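Local atomic coordinates of dihydrodipicolinate synthase family protein (Sinorhizobium meliloti, PDB entry 4DNH), a protein that is of unknown function but has a TIM-barrel fold and is probably related to dihydrodipicolinate synthases, so it may be an enzyme. Residues A14-T19 / L361-G366. Residues are numbered along the deposited sequence; the frame is centred on the assembly and turned at random.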
ATOM      1  N   ALA A  14     -17.654 -22.428 -15.277  1.00 66.34           N
ATOM      2  CA  ALA A  14     -16.950 -22.648 -16.542  1.00 64.70           C
ATOM      3  C   ALA A  14     -15.479 -23.045 -16.394  1.00 64.70           C
ATOM      4  O   ALA A  14     -14.764 -22.572 -15.504  1.00 59.49           O
ATOM      5  CB  ALA A  14     -17.073 -21.418 -17.433  1.00 63.81           C
ATOM      6  N   ARG A  15     -15.041 -23.905 -17.309  1.00 68.43           N
ATOM      7  CA  ARG A  15     -13.671 -24.378 -17.358  1.00 65.57           C
ATOM      8  C   ARG A  15     -12.718 -23.214 -17.537  1.00 58.83           C
ATOM      9  O   ARG A  15     -12.906 -22.355 -18.402  1.00 55.31           O
ATOM     10  CB  ARG A  15     -13.491 -25.369 -18.507  1.00 70.79           C
ATOM     11  CG  ARG A  15     -12.619 -26.565 -18.161  1.00 78.72           C
ATOM     12  CD  ARG A  15     -11.692 -26.962 -19.302  1.00 88.39           C
ATOM     13  NE  ARG A  15     -12.310 -26.824 -20.622  1.00 95.69           N
ATOM     14  CZ  ARG A  15     -11.637 -26.734 -21.768  1.00 98.50           C
ATOM     15  NH1 ARG A  15     -10.310 -26.769 -21.774  1.00 99.71           N
ATOM     16  NH2 ARG A  15     -12.292 -26.606 -22.914  1.00 97.22           N
ATOM     17  N   TYR A  16     -11.710 -23.179 -16.679  1.00 57.41           N
ATOM     18  CA  TYR A  16     -10.598 -22.285 -16.871  1.00 54.40           C
ATOM     19  C   TYR A  16      -9.324 -23.085 -16.848  1.00 57.36           C
ATOM     20  O   TYR A  16      -9.039 -23.771 -15.873  1.00 59.56           O
ATOM     21  CB  TYR A  16     -10.553 -21.206 -15.806  1.00 51.71           C
ATOM     22  CG  TYR A  16      -9.442 -20.218 -16.059  1.00 49.90           C
ATOM     23  CD1 TYR A  16      -9.563 -19.258 -17.075  1.00 47.59           C
ATOM     24  CD2 TYR A  16      -8.250 -20.257 -15.310  1.00 48.18           C
ATOM     25  CE1 TYR A  16      -8.544 -18.357 -17.328  1.00 46.85           C
ATOM     26  CE2 TYR A  16      -7.216 -19.355 -15.561  1.00 46.93           C
ATOM     27  CZ  TYR A  16      -7.373 -18.407 -16.574  1.00 47.61           C
ATOM     28  OH  TYR A  16      -6.386 -17.488 -16.843  1.00 48.85           O
ATOM     29  N   ASP A  17      -8.577 -23.007 -17.944  1.00 60.97           N
ATOM     30  CA  ASP A  17      -7.254 -23.616 -18.047  1.00 63.54           C
ATOM     31  C   ASP A  17      -6.222 -22.559 -17.714  1.00 57.76           C
ATOM     32  O   ASP A  17      -6.266 -21.457 -18.267  1.00 56.51           O
ATOM     33  CB  ASP A  17      -7.003 -24.111 -19.484  1.00 69.25           C
ATOM     34  CG  ASP A  17      -8.093 -25.036 -19.992  1.00 73.65           C
ATOM     35  OD1 ASP A  17      -8.473 -25.975 -19.258  1.00 73.41           O
ATOM     36  OD2 ASP A  17      -8.561 -24.825 -21.135  1.00 78.29           O
ATOM     37  N   LEU A  18      -5.287 -22.880 -16.826  1.00 56.52           N
ATOM     38  CA  LEU A  18      -4.236 -21.910 -16.485  1.00 55.47           C
ATOM     39  C   LEU A  18      -3.209 -21.849 -17.610  1.00 57.20           C
ATOM     40  O   LEU A  18      -2.731 -22.890 -18.064  1.00 56.38           O
ATOM     41  CB  LEU A  18      -3.531 -22.251 -15.175  1.00 52.25           C
ATOM     42  CG  LEU A  18      -4.205 -22.824 -13.929  1.00 52.50           C
ATOM     43  CD1 LEU A  18      -3.340 -22.458 -12.725  1.00 50.22           C
ATOM     44  CD2 LEU A  18      -5.641 -22.366 -13.718  1.00 50.99           C
ATOM     45  N   THR A  19      -2.877 -20.634 -18.054  1.00 58.45           N
ATOM     46  CA  THR A  19      -1.934 -20.439 -19.173  1.00 58.67           C
ATOM     47  C   THR A  19      -0.723 -19.548 -18.843  1.00 58.27           C
ATOM     48  O   THR A  19       0.120 -19.303 -19.698  1.00 61.47           O
ATOM     49  CB  THR A  19      -2.620 -19.842 -20.427  1.00 57.62           C
ATOM     50  OG1 THR A  19      -3.158 -18.555 -20.110  1.00 57.72           O
ATOM     51  CG2 THR A  19      -3.713 -20.754 -20.972  1.00 56.99           C
ATOM     52  N   LEU A 361      -6.903 -13.491 -13.631  1.00 40.18           N
ATOM     53  CA  LEU A 361      -6.007 -12.384 -13.948  1.00 40.55           C
ATOM     54  C   LEU A 361      -4.632 -12.589 -13.293  1.00 42.79           C
ATOM     55  O   LEU A 361      -3.604 -12.271 -13.899  1.00 42.36           O
ATOM     56  CB  LEU A 361      -6.631 -11.042 -13.566  1.00 39.77           C
ATOM     57  CG  LEU A 361      -7.941 -10.652 -14.283  1.00 40.09           C
ATOM     58  CD1 LEU A 361      -8.608  -9.492 -13.573  1.00 38.39           C
ATOM     59  CD2 LEU A 361      -7.738 -10.321 -15.758  1.00 40.65           C
ATOM     60  N   ALA A 362      -4.605 -13.156 -12.082  1.00 43.31           N
ATOM     61  CA  ALA A 362      -3.319 -13.529 -11.443  1.00 42.99           C
ATOM     62  C   ALA A 362      -2.564 -14.583 -12.254  1.00 44.00           C
ATOM     63  O   ALA A 362      -1.349 -14.479 -12.431  1.00 43.57           O
ATOM     64  CB  ALA A 362      -3.526 -14.007 -10.015  1.00 40.07           C
ATOM     65  N   ASP A 363      -3.286 -15.588 -12.747  1.00 45.68           N
ATOM     66  CA  ASP A 363      -2.698 -16.615 -13.621  1.00 47.78           C
ATOM     67  C   ASP A 363      -2.046 -16.002 -14.861  1.00 49.07           C
ATOM     68  O   ASP A 363      -0.897 -16.297 -15.174  1.00 48.69           O
ATOM     69  CB  ASP A 363      -3.744 -17.651 -14.051  1.00 49.11           C
ATOM     70  CG  ASP A 363      -3.316 -18.451 -15.281  1.00 55.58           C
ATOM     71  OD1 ASP A 363      -2.161 -18.931 -15.340  1.00 58.65           O
ATOM     72  OD2 ASP A 363      -4.138 -18.606 -16.199  1.00 58.81           O
ATOM     73  N   LYS A 364      -2.787 -15.143 -15.550  1.00 49.73           N
ATOM     74  CA  LYS A 364      -2.322 -14.576 -16.810  1.00 51.77           C
ATOM     75  C   LYS A 364      -1.285 -13.471 -16.634  1.00 50.51           C
ATOM     76  O   LYS A 364      -0.751 -12.965 -17.607  1.00 54.08           O
ATOM     77  CB  LYS A 364      -3.519 -14.097 -17.638  1.00 53.71           C
ATOM     78  CG  LYS A 364      -4.331 -15.260 -18.200  1.00 61.57           C
ATOM     79  CD  LYS A 364      -5.543 -14.798 -18.997  1.00 71.12           C
ATOM     80  CE  LYS A 364      -6.632 -14.216 -18.109  1.00 73.82           C
ATOM     81  NZ  LYS A 364      -7.660 -13.512 -18.927  1.00 81.23           N
ATOM     82  N   ALA A 365      -1.018 -13.086 -15.391  1.00 47.23           N
ATOM     83  CA  ALA A 365      -0.057 -12.037 -15.105  1.00 44.32           C
ATOM     84  C   ALA A 365       1.233 -12.641 -14.564  1.00 46.54           C
ATOM     85  O   ALA A 365       2.158 -11.910 -14.222  1.00 46.06           O
ATOM     86  CB  ALA A 365      -0.630 -11.056 -14.109  1.00 40.90           C
ATOM     87  N   GLY A 366       1.279 -13.974 -14.487  1.00 48.30           N
ATOM     88  CA  GLY A 366       2.425 -14.709 -13.965  1.00 48.67           C
ATOM     89  C   GLY A 366       2.641 -14.456 -12.489  1.00 49.78           C
ATOM     90  O   GLY A 366       3.755 -14.647 -11.981  1.00 52.40           O
TER
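The carboxylate of Asp363 meets the Tyr16 ring at the ring's edge, with OD2 near the ring plane and the two flat groups turned 83° apart. OD2 takes the phenol's hydrogen bond, 2.6 Å from Tyr16 OH, and comes within 3.2 Å of Tyr16 CE2. With CG anti to the backbone N (chi1 -176°), the tyrosine side chain extends from its strand far enough to bring the hydroxyl to the helix.

The same oxygen accepts a second bond, from the backbone N of Thr19 at 3.0 Å, nearly straight at 161°. The two donors divide the lone pairs of OD2: Tyr16 takes the anti one and Thr19 N the syn one. OD1 in turn accepts from the backbone N of Gly20, so a single carboxylate, short and with two acceptors, grips two successive peptide N-H groups and a phenol. Replacing Asp363 by alanine would remove both acceptors and would probably leave Tyr16 OH and the N-H groups of Thr19 and Gly20 without these partners, the chain after the strand being freer to shift.

Lysine suits the exposed position beside the aspartate because its aliphatic part can serve as packing surface: Lys364 CG lies 3.3 Å from Tyr16 OH, and the chain, bent at chi3, keeps CD and CE near that oxygen too. Leu18 sets its CB 3.6 Å from Asp363 OD1, while its side chain also touches Phe359, Pro371 and Thr375.

Asp363 lies in the last turn of helix 352-364, which Gly366, with its positive phi, closes in a Schellman motif. Through Asp363, strand 12-17, paired antiparallel with strand 4-9 in a two-stranded sheet separate from the eight-stranded barrel, and the chain that follows it are joined to helix 352-364, with helix 371-384 also packing on Leu18.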